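Local atomic coordinates of aminotransferase, class III (Deinococcus radiodurans, PDB entry 3I4J), a protein that probably acts as a pyridoxal phosphate-dependent transaminase of class III, moving amino groups between substrates. Residues D255-L259 and A271-A276; F228-E232 and P243-S247; S104-L108 and F290-F294. The protein carries 1 engineered substitution. One frame throughout, in Å; residues are numbered along the deposited sequence.

Contact 1 (D255-L259 and A271-A276)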
ATOM      1  N   ASP C 255      -1.438  13.584  19.660  1.00 18.26           N
ATOM      2  CA  ASP C 255      -2.216  12.473  20.187  1.00 19.05           C
ATOM      3  C   ASP C 255      -2.039  11.304  19.213  1.00 19.80           C
ATOM      4  O   ASP C 255      -2.098  10.142  19.602  1.00 20.47           O
ATOM      5  CB  ASP C 255      -3.685  12.871  20.311  1.00 20.47           C
ATOM      6  CG  ASP C 255      -3.889  14.006  21.296  1.00 23.72           C
ATOM      7  OD1 ASP C 255      -3.393  13.883  22.439  1.00 24.43           O
ATOM      8  OD2 ASP C 255      -4.534  15.014  20.935  1.00 23.47           O
ATOM      9  N   ILE C 256      -1.806  11.635  17.946  1.00 19.17           N
ATOM     10  CA  ILE C 256      -1.562  10.636  16.903  1.00 18.25           C
ATOM     11  C   ILE C 256      -0.488  11.179  15.960  1.00 16.47           C
ATOM     12  O   ILE C 256      -0.606  12.300  15.474  1.00 18.92           O
ATOM     13  CB  ILE C 256      -2.815  10.352  16.044  1.00 19.34           C
ATOM     14  CG1 ILE C 256      -3.921   9.729  16.893  1.00 17.46           C
ATOM     15  CG2 ILE C 256      -2.446   9.401  14.903  1.00 19.38           C
ATOM     16  CD1 ILE C 256      -5.252   9.585  16.151  1.00 18.94           C
ATOM     17  N   ALA C 257       0.565  10.396  15.728  1.00 17.09           N
ATOM     18  CA  ALA C 257       1.629  10.795  14.815  1.00 18.46           C
ATOM     19  C   ALA C 257       1.570   9.855  13.614  1.00 17.11           C
ATOM     20  O   ALA C 257       1.612   8.635  13.778  1.00 18.25           O
ATOM     21  CB  ALA C 257       2.991  10.691  15.495  1.00 18.83           C
ATOM     22  N   VAL C 258       1.449  10.423  12.418  1.00 17.18           N
ATOM     23  CA  VAL C 258       1.376   9.627  11.191  1.00 17.54           C
ATOM     24  C   VAL C 258       2.746   9.554  10.529  1.00 18.45           C
ATOM     25  O   VAL C 258       3.373  10.583  10.268  1.00 17.27           O
ATOM     26  CB  VAL C 258       0.368  10.235  10.198  1.00 18.69           C
ATOM     27  CG1 VAL C 258       0.138   9.268   9.026  1.00 19.58           C
ATOM     28  CG2 VAL C 258      -0.940  10.532  10.910  1.00 18.63           C
ATOM     29  N   LEU C 259       3.194   8.332  10.241  1.00 19.85           N
ATOM     30  CA  LEU C 259       4.502   8.099   9.640  1.00 22.64           C
ATOM     31  C   LEU C 259       4.401   7.390   8.291  1.00 24.26           C
ATOM     32  O   LEU C 259       3.424   6.702   8.013  1.00 23.44           O
ATOM     33  CB  LEU C 259       5.357   7.256  10.590  1.00 22.94           C
ATOM     34  CG  LEU C 259       5.428   7.787  12.024  1.00 26.97           C
ATOM     35  CD1 LEU C 259       6.106   6.766  12.937  1.00 28.34           C
ATOM     36  CD2 LEU C 259       6.175   9.107  12.019  1.00 26.77           C
ATOM     37  N   ALA C 271       4.552   2.127   6.528  1.00 15.34           N
ATOM     38  CA  ALA C 271       4.022   3.382   7.049  1.00 17.26           C
ATOM     39  C   ALA C 271       3.228   3.010   8.293  1.00 17.92           C
ATOM     40  O   ALA C 271       3.159   1.839   8.668  1.00 17.43           O
ATOM     41  CB  ALA C 271       3.104   4.040   6.018  1.00 17.49           C
ATOM     42  N   GLY C 272       2.616   3.995   8.935  1.00 18.27           N
ATOM     43  CA  GLY C 272       1.845   3.680  10.117  1.00 18.36           C
ATOM     44  C   GLY C 272       1.599   4.895  10.971  1.00 18.25           C
ATOM     45  O   GLY C 272       1.891   6.017  10.567  1.00 18.33           O
ATOM     46  N   LEU C 273       1.042   4.671  12.151  1.00 18.98           N
ATOM     47  CA  LEU C 273       0.779   5.763  13.071  1.00 18.36           C
ATOM     48  C   LEU C 273       1.084   5.318  14.488  1.00 19.30           C
ATOM     49  O   LEU C 273       1.124   4.121  14.787  1.00 19.00           O
ATOM     50  CB  LEU C 273      -0.679   6.231  12.956  1.00 17.25           C
ATOM     51  CG  LEU C 273      -1.833   5.259  13.216  1.00 17.96           C
ATOM     52  CD1 LEU C 273      -1.993   5.025  14.715  1.00 19.29           C
ATOM     53  CD2 LEU C 273      -3.118   5.841  12.646  1.00 20.07           C
ATOM     54  N   LEU C 274       1.342   6.295  15.347  1.00 18.64           N
ATOM     55  CA  LEU C 274       1.613   6.035  16.757  1.00 19.14           C
ATOM     56  C   LEU C 274       0.508   6.775  17.483  1.00 17.72           C
ATOM     57  O   LEU C 274       0.341   7.982  17.293  1.00 20.23           O
ATOM     58  CB  LEU C 274       2.983   6.586  17.167  1.00 18.00           C
ATOM     59  CG  LEU C 274       4.209   5.782  16.724  1.00 18.35           C
ATOM     60  CD1 LEU C 274       5.476   6.607  16.952  1.00 20.63           C
ATOM     61  CD2 LEU C 274       4.269   4.464  17.503  1.00 21.64           C
ATOM     62  N   ALA C 275      -0.265   6.045  18.281  1.00 18.95           N
ATOM     63  CA  ALA C 275      -1.375   6.634  19.019  1.00 18.92           C
ATOM     64  C   ALA C 275      -1.131   6.641  20.520  1.00 20.16           C
ATOM     65  O   ALA C 275      -0.566   5.700  21.076  1.00 20.08           O
ATOM     66  CB  ALA C 275      -2.661   5.880  18.707  1.00 21.36           C
ATOM     67  N   ALA C 276      -1.569   7.711  21.175  1.00 21.47           N
ATOM     68  CA  ALA C 276      -1.411   7.836  22.618  1.00 22.00           C
ATOM     69  C   ALA C 276      -2.178   6.694  23.285  1.00 22.55           C
ATOM     70  O   ALA C 276      -3.227   6.281  22.796  1.00 20.81           O
ATOM     71  CB  ALA C 276      -1.964   9.181  23.080  1.00 21.93           C
TER
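Ala257 and Leu274 sit opposite each other as a hydrogen-bonded pair where strands 256-259 and 271-275 run antiparallel in the large mixed sheet. The strand axes come within 4.6 Å at an angle of 167°. The pair holds itself with two bonds, Ala257 N to Leu274 O at 2.9 Å and Leu274 N to Ala257 O at 2.8 Å, both in the carbonyl plane. Leu259 and Gly272 repeat the exchange. There Gly272 O receives Leu259 N at 2.7 Å, whereas Gly272 N reaches Leu259 O from well above its carbonyl plane. The backbone angles of Gly272 would press a CB against the preceding carbonyl oxygen, so only a residue without a side chain sits there easily. At the other end Ala276 N donates to Asp255 O, just before a helix begins. Asp255 OD2 forms a salt bridge with Arg218.

Ile256, Val258, Leu273 and Ala275 share one face, against helix 98-115. Ile256 CG2, set anti to the backbone N, meets Leu273 CB at 4.1 Å as the two side chains pass at a slant. The CG of Leu273 lies between its own N and carbonyl carbon (chi1 59°), and its branch reaches Ser104 on that helix. On the reverse face Leu259 CD1 meets Leu274 CD1 at 4.1 Å, beside Met237 and Val85 respectively. Strand 227-231 flanks the pair on one side and strand 91-95 on the other. This is the hairpin that brings in the antiparallel strand of the fold type I aminotransferase large domain.

Contact 2 (F228-E232 and P243-S247)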
ATOM      1  N   PHE C 228      -5.189  15.858  18.327  1.00 18.90           N
ATOM      2  CA  PHE C 228      -4.172  16.549  17.545  1.00 19.22           C
ATOM      3  C   PHE C 228      -3.385  15.489  16.769  1.00 18.28           C
ATOM      4  O   PHE C 228      -2.710  14.628  17.350  1.00 17.68           O
ATOM      5  CB  PHE C 228      -3.260  17.358  18.479  1.00 17.68           C
ATOM      6  CG  PHE C 228      -2.116  18.059  17.789  1.00 19.46           C
ATOM      7  CD1 PHE C 228      -2.172  18.389  16.434  1.00 18.81           C
ATOM      8  CD2 PHE C 228      -0.991  18.432  18.519  1.00 18.48           C
ATOM      9  CE1 PHE C 228      -1.122  19.081  15.825  1.00 21.18           C
ATOM     10  CE2 PHE C 228       0.060  19.122  17.921  1.00 19.84           C
ATOM     11  CZ  PHE C 228      -0.005  19.448  16.570  1.00 20.82           C
ATOM     12  N   ILE C 229      -3.514  15.532  15.446  1.00 18.11           N
ATOM     13  CA  ILE C 229      -2.833  14.575  14.583  1.00 16.77           C
ATOM     14  C   ILE C 229      -1.685  15.267  13.866  1.00 15.79           C
ATOM     15  O   ILE C 229      -1.893  16.267  13.191  1.00 15.75           O
ATOM     16  CB  ILE C 229      -3.792  14.003  13.508  1.00 18.30           C
ATOM     17  CG1 ILE C 229      -5.019  13.371  14.175  1.00 20.76           C
ATOM     18  CG2 ILE C 229      -3.063  12.962  12.665  1.00 20.40           C
ATOM     19  CD1 ILE C 229      -6.131  12.994  13.198  1.00 21.42           C
ATOM     20  N   ALA C 230      -0.473  14.743  14.026  1.00 15.69           N
ATOM     21  CA  ALA C 230       0.684  15.310  13.353  1.00 16.36           C
ATOM     22  C   ALA C 230       0.995  14.438  12.141  1.00 18.10           C
ATOM     23  O   ALA C 230       1.312  13.254  12.286  1.00 18.27           O
ATOM     24  CB  ALA C 230       1.886  15.346  14.282  1.00 18.00           C
ATOM     25  N   ASP C 231       0.878  15.024  10.954  1.00 17.44           N
ATOM     26  CA  ASP C 231       1.164  14.305   9.718  1.00 18.26           C
ATOM     27  C   ASP C 231       2.658  14.449   9.468  1.00 17.18           C
ATOM     28  O   ASP C 231       3.120  15.468   8.941  1.00 18.42           O
ATOM     29  CB  ASP C 231       0.369  14.905   8.552  1.00 19.71           C
ATOM     30  CG  ASP C 231       0.624  14.180   7.239  1.00 22.17           C
ATOM     31  OD1 ASP C 231       1.596  13.409   7.167  1.00 23.20           O
ATOM     32  OD2 ASP C 231      -0.138  14.395   6.275  1.00 23.56           O
ATOM     33  N   GLU C 232       3.410  13.430   9.876  1.00 18.42           N
ATOM     34  CA  GLU C 232       4.862  13.423   9.728  1.00 17.38           C
ATOM     35  C   GLU C 232       5.306  12.477   8.619  1.00 19.33           C
ATOM     36  O   GLU C 232       6.456  12.038   8.599  1.00 17.82           O
ATOM     37  CB  GLU C 232       5.518  13.001  11.046  1.00 20.08           C
ATOM     38  CG  GLU C 232       5.216  13.935  12.215  1.00 20.46           C
ATOM     39  CD  GLU C 232       6.386  14.831  12.591  1.00 20.13           C
ATOM     40  OE1 GLU C 232       7.393  14.869  11.849  1.00 21.09           O
ATOM     41  OE2 GLU C 232       6.294  15.509  13.639  1.00 20.63           O
ATOM     42  N   PRO C 243      13.702  13.580  15.688  1.00 23.48           N
ATOM     43  CA  PRO C 243      13.008  12.307  15.442  1.00 23.94           C
ATOM     44  C   PRO C 243      11.668  12.580  14.759  1.00 23.49           C
ATOM     45  O   PRO C 243      11.329  11.949  13.761  1.00 23.52           O
ATOM     46  CB  PRO C 243      12.860  11.722  16.839  1.00 23.68           C
ATOM     47  CG  PRO C 243      14.141  12.182  17.502  1.00 23.70           C
ATOM     48  CD  PRO C 243      14.225  13.636  17.068  1.00 24.52           C
ATOM     49  N   LEU C 244      10.907  13.513  15.327  1.00 21.61           N
ATOM     50  CA  LEU C 244       9.641  13.951  14.744  1.00 21.43           C
ATOM     51  C   LEU C 244       9.802  15.467  14.672  1.00 21.17           C
ATOM     52  O   LEU C 244      10.281  16.089  15.624  1.00 21.29           O
ATOM     53  CB  LEU C 244       8.445  13.582  15.629  1.00 20.86           C
ATOM     54  CG  LEU C 244       8.074  12.097  15.704  1.00 21.88           C
ATOM     55  CD1 LEU C 244       6.956  11.899  16.712  1.00 21.79           C
ATOM     56  CD2 LEU C 244       7.645  11.601  14.323  1.00 23.01           C
ATOM     57  N   ALA C 245       9.426  16.062  13.545  1.00 19.65           N
ATOM     58  CA  ALA C 245       9.572  17.506  13.367  1.00 19.00           C
ATOM     59  C   ALA C 245       8.804  18.321  14.395  1.00 19.01           C
ATOM     60  O   ALA C 245       9.245  19.403  14.795  1.00 20.44           O
ATOM     61  CB  ALA C 245       9.129  17.907  11.957  1.00 20.57           C
ATOM     62  N   LEU C 246       7.655  17.808  14.823  1.00 17.91           N
ATOM     63  CA  LEU C 246       6.819  18.514  15.794  1.00 19.12           C
ATOM     64  C   LEU C 246       7.566  18.835  17.083  1.00 21.48           C
ATOM     65  O   LEU C 246       7.335  19.879  17.699  1.00 21.44           O
ATOM     66  CB  LEU C 246       5.574  17.685  16.125  1.00 18.61           C
ATOM     67  CG  LEU C 246       4.516  18.366  17.002  1.00 19.25           C
ATOM     68  CD1 LEU C 246       3.986  19.599  16.277  1.00 17.46           C
ATOM     69  CD2 LEU C 246       3.372  17.400  17.309  1.00 18.54           C
ATOM     70  N   SER C 247       8.460  17.934  17.479  1.00 22.43           N
ATOM     71  CA  SER C 247       9.248  18.087  18.704  1.00 24.84           C
ATOM     72  C   SER C 247      10.163  19.303  18.711  1.00 23.91           C
ATOM     73  O   SER C 247      10.618  19.732  19.775  1.00 24.97           O
ATOM     74  CB  SER C 247      10.089  16.831  18.950  1.00 27.36           C
ATOM     75  OG  SER C 247       9.256  15.701  19.130  1.00 36.61           O
TER
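Glu232 uses its carboxylate to hold two successive backbone N-H groups at the start of the 3-10 segment 245-247. Leu246 N donates to Glu232 OE2 at 2.9 Å on the syn lone pair, with an N-H...O angle of 162°. Ala245 N donates to Glu232 OE1, also at 2.9 Å, from the syn side and slightly out of the carboxylate plane. OE1 has a second partner, the hydroxyl of Ser235. These bonds fix the rotation of the carboxylate. A bend at chi2 (-105°) turns the carboxylate across to the loop. Within the turn, Ser247 N bonds back to Leu244 O.

Apolar contacts form two patches. Leu244 crosses the Glu232 chain at about a right angle, its CD2 4.0 Å from Glu232 CG. Leu246 and Phe228 reach toward each other, the leucine methyl CD2 coming obliquely to the ring, 3.8 Å from Phe228 CE2 and 3.9 Å from Ala230 CB. Phe228 CG stands anti to its backbone N (chi1 177°), which sends the ring toward Leu246. Helix 213-224 packs on both, through Val217 and Cys221 on Phe228 and Tyr214 on Leu246.

The result is a carboxylate that binds two successive N-H groups at the start of a 3-10 turn, and so ties the loop after a central parallel strand back to the sheet of the large domain.

Contact 3 (S104-L108 and F290-F294)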
ATOM      1  N   SER C 104      -6.218   5.949   8.410  1.00 18.55           N
ATOM      2  CA  SER C 104      -6.357   5.220   9.670  1.00 18.84           C
ATOM      3  C   SER C 104      -6.445   6.233  10.804  1.00 18.74           C
ATOM      4  O   SER C 104      -7.248   6.080  11.717  1.00 18.82           O
ATOM      5  CB  SER C 104      -5.159   4.296   9.921  1.00 19.21           C
ATOM      6  OG  SER C 104      -5.125   3.212   9.001  1.00 20.41           O
ATOM      7  N   ALA C 105      -5.617   7.272  10.722  1.00 18.13           N
ATOM      8  CA  ALA C 105      -5.581   8.315  11.748  1.00 18.71           C
ATOM      9  C   ALA C 105      -6.921   9.036  11.873  1.00 18.99           C
ATOM     10  O   ALA C 105      -7.392   9.309  12.980  1.00 19.73           O
ATOM     11  CB  ALA C 105      -4.476   9.314  11.430  1.00 18.76           C
ATOM     12  N   VAL C 106      -7.521   9.353  10.733  1.00 18.70           N
ATOM     13  CA  VAL C 106      -8.811  10.030  10.702  1.00 20.21           C
ATOM     14  C   VAL C 106      -9.893   9.121  11.275  1.00 19.42           C
ATOM     15  O   VAL C 106     -10.719   9.548  12.084  1.00 19.39           O
ATOM     16  CB  VAL C 106      -9.178  10.423   9.248  1.00 18.74           C
ATOM     17  CG1 VAL C 106     -10.607  10.919   9.177  1.00 20.03           C
ATOM     18  CG2 VAL C 106      -8.222  11.500   8.757  1.00 20.69           C
ATOM     19  N   LYS C 107      -9.881   7.860  10.859  1.00 20.41           N
ATOM     20  CA  LYS C 107     -10.861   6.888  11.327  1.00 19.84           C
ATOM     21  C   LYS C 107     -10.772   6.773  12.851  1.00 20.02           C
ATOM     22  O   LYS C 107     -11.795   6.775  13.544  1.00 19.28           O
ATOM     23  CB  LYS C 107     -10.588   5.528  10.669  1.00 22.05           C
ATOM     24  CG  LYS C 107     -11.696   4.490  10.830  1.00 25.24           C
ATOM     25  CD  LYS C 107     -11.698   3.852  12.208  1.00 30.96           C
ATOM     26  CE  LYS C 107     -12.749   2.754  12.305  1.00 33.14           C
ATOM     27  NZ  LYS C 107     -12.480   1.640  11.353  1.00 38.33           N
ATOM     28  N   LEU C 108      -9.543   6.688  13.355  1.00 19.64           N
ATOM     29  CA  LEU C 108      -9.282   6.569  14.788  1.00 21.29           C
ATOM     30  C   LEU C 108      -9.778   7.787  15.574  1.00 20.30           C
ATOM     31  O   LEU C 108     -10.365   7.643  16.647  1.00 19.22           O
ATOM     32  CB  LEU C 108      -7.783   6.378  15.027  1.00 22.43           C
ATOM     33  CG  LEU C 108      -7.313   6.230  16.476  1.00 23.77           C
ATOM     34  CD1 LEU C 108      -8.046   5.077  17.153  1.00 22.75           C
ATOM     35  CD2 LEU C 108      -5.806   5.990  16.488  1.00 26.96           C
ATOM     36  N   PHE C 290     -10.649  -2.324  15.612  1.00 40.47           N
ATOM     37  CA  PHE C 290     -10.278  -1.050  15.004  1.00 39.98           C
ATOM     38  C   PHE C 290     -10.495  -1.052  13.493  1.00 40.89           C
ATOM     39  O   PHE C 290     -11.289  -0.267  12.977  1.00 41.51           O
ATOM     40  CB  PHE C 290      -8.817  -0.723  15.321  1.00 39.39           C
ATOM     41  CG  PHE C 290      -8.343   0.571  14.724  1.00 39.59           C
ATOM     42  CD1 PHE C 290      -9.029   1.758  14.970  1.00 39.90           C
ATOM     43  CD2 PHE C 290      -7.207   0.605  13.920  1.00 39.89           C
ATOM     44  CE1 PHE C 290      -8.591   2.963  14.426  1.00 39.77           C
ATOM     45  CE2 PHE C 290      -6.758   1.807  13.368  1.00 39.77           C
ATOM     46  CZ  PHE C 290      -7.451   2.986  13.622  1.00 40.71           C
ATOM     47  N   MET C 291      -9.787  -1.930  12.784  1.00 41.56           N
ATOM     48  CA  MET C 291      -9.913  -2.028  11.330  1.00 42.92           C
ATOM     49  C   MET C 291      -9.751  -3.488  10.883  1.00 44.41           C
ATOM     50  O   MET C 291      -9.165  -4.291  11.610  1.00 44.54           O
ATOM     51  CB  MET C 291      -8.884  -1.108  10.658  1.00 43.00           C
ATOM     52  CG  MET C 291      -9.122   0.369  10.998  1.00 42.20           C
ATOM     53  SD  MET C 291      -8.060   1.594  10.190  1.00 41.15           S
ATOM     54  CE  MET C 291      -8.773   1.596   8.545  1.00 42.06           C
ATOM     55  N   HIS C 292     -10.262  -3.829   9.696  1.00 45.56           N
ATOM     56  CA  HIS C 292     -10.211  -5.217   9.218  1.00 46.32           C
ATOM     57  C   HIS C 292      -9.331  -5.595   8.018  1.00 44.95           C
ATOM     58  O   HIS C 292      -8.607  -6.589   8.075  1.00 46.54           O
ATOM     59  CB  HIS C 292     -11.634  -5.708   8.933  1.00 49.17           C
ATOM     60  CG  HIS C 292     -12.573  -5.548  10.088  1.00 52.34           C
ATOM     61  ND1 HIS C 292     -12.907  -4.317  10.611  1.00 53.47           N
ATOM     62  CD2 HIS C 292     -13.253  -6.463  10.819  1.00 52.80           C
ATOM     63  CE1 HIS C 292     -13.752  -4.481  11.614  1.00 54.17           C
ATOM     64  NE2 HIS C 292     -13.978  -5.773  11.760  1.00 53.47           N
ATOM     65  N   GLY C 293      -9.401  -4.833   6.932  1.00 42.87           N
ATOM     66  CA  GLY C 293      -8.613  -5.164   5.749  1.00 39.88           C
ATOM     67  C   GLY C 293      -7.098  -5.185   5.897  1.00 36.85           C
ATOM     68  O   GLY C 293      -6.545  -5.910   6.731  1.00 36.70           O
ATOM     69  N   PHE C 294      -6.430  -4.406   5.049  1.00 32.96           N
ATOM     70  CA  PHE C 294      -4.974  -4.272   5.047  1.00 29.71           C
ATOM     71  C   PHE C 294      -4.212  -5.591   5.083  1.00 25.54           C
ATOM     72  O   PHE C 294      -3.650  -5.980   6.104  1.00 22.93           O
ATOM     73  CB  PHE C 294      -4.545  -3.384   6.215  1.00 32.43           C
ATOM     74  CG  PHE C 294      -5.088  -1.988   6.139  1.00 35.98           C
ATOM     75  CD1 PHE C 294      -4.816  -1.186   5.035  1.00 36.85           C
ATOM     76  CD2 PHE C 294      -5.879  -1.478   7.161  1.00 38.17           C
ATOM     77  CE1 PHE C 294      -5.324   0.108   4.949  1.00 39.28           C
ATOM     78  CE2 PHE C 294      -6.393  -0.185   7.085  1.00 38.49           C
ATOM     79  CZ  PHE C 294      -6.114   0.610   5.977  1.00 39.53           C
TER
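Lys107 and Phe290 pass side by side, pointing opposite ways. Lys107 CD comes obliquely to the ring, 3.9 Å from Phe290 CE1. Bends at chi2 and chi4 then bring NZ to the backbone, where Lys107 NZ donates to Phe290 O at 2.8 Å, nearly in line with the carbonyl (164°). The ammonium is too far from the ring for more than a weak cation-pi attraction, and it has a second aromatic partner in Tyr151. An alanine here would remove the ammonium and would probably leave Phe290 O without this donor and the loop less firmly held to the helix.

Leu108 meets Phe290 at about a right angle; its CD1 is 3.5 Å from CE1 of the ring. Ser104 O lies at the ring edge, near its plane, 3.6 Å from Phe290 CZ. Met291 CG covers one face of the same ring, offset toward the rim. A bent methionine tail (chi3 75°) carries on to the helix, so that Met291 SD lies 3.6 Å from Ser104 OG and at the edge of the Phe294 ring. Ser104 OG itself bonds to Glu100 O and Trp93 NE1.

Arg7 of the second subunit bonds to Gly293 O and Phe294 O, and Phe5 of that subunit meets the Phe290 ring. This is a loop packed on a helix of the large domain at the dimer interface.

Contacts 1 and 2 share the large sheet, their centres about 9 Å apart. Strands 227-231 and 256-259 are neighbours there: Val258 N lies 2.8 Å from Ala230 O, and Asp255 OD2 lies 2.8 Å from Phe228 N. The centres of contacts 1 and 3 are about 12 Å apart. The helix of contact 3 covers the sheet, with Leu108 CD2 3.7 Å from Ile256 CD1. The centres of contacts 2 and 3 are about 19 Å apart, and the two touch lightly through Ile229 and Ala105. In fold type I enzymes, the ends of these strands and the loop joining 256-259 to 271-275 usually carry the cofactor-binding aspartate and lysine, so contacts 1 and 2 probably frame the active site.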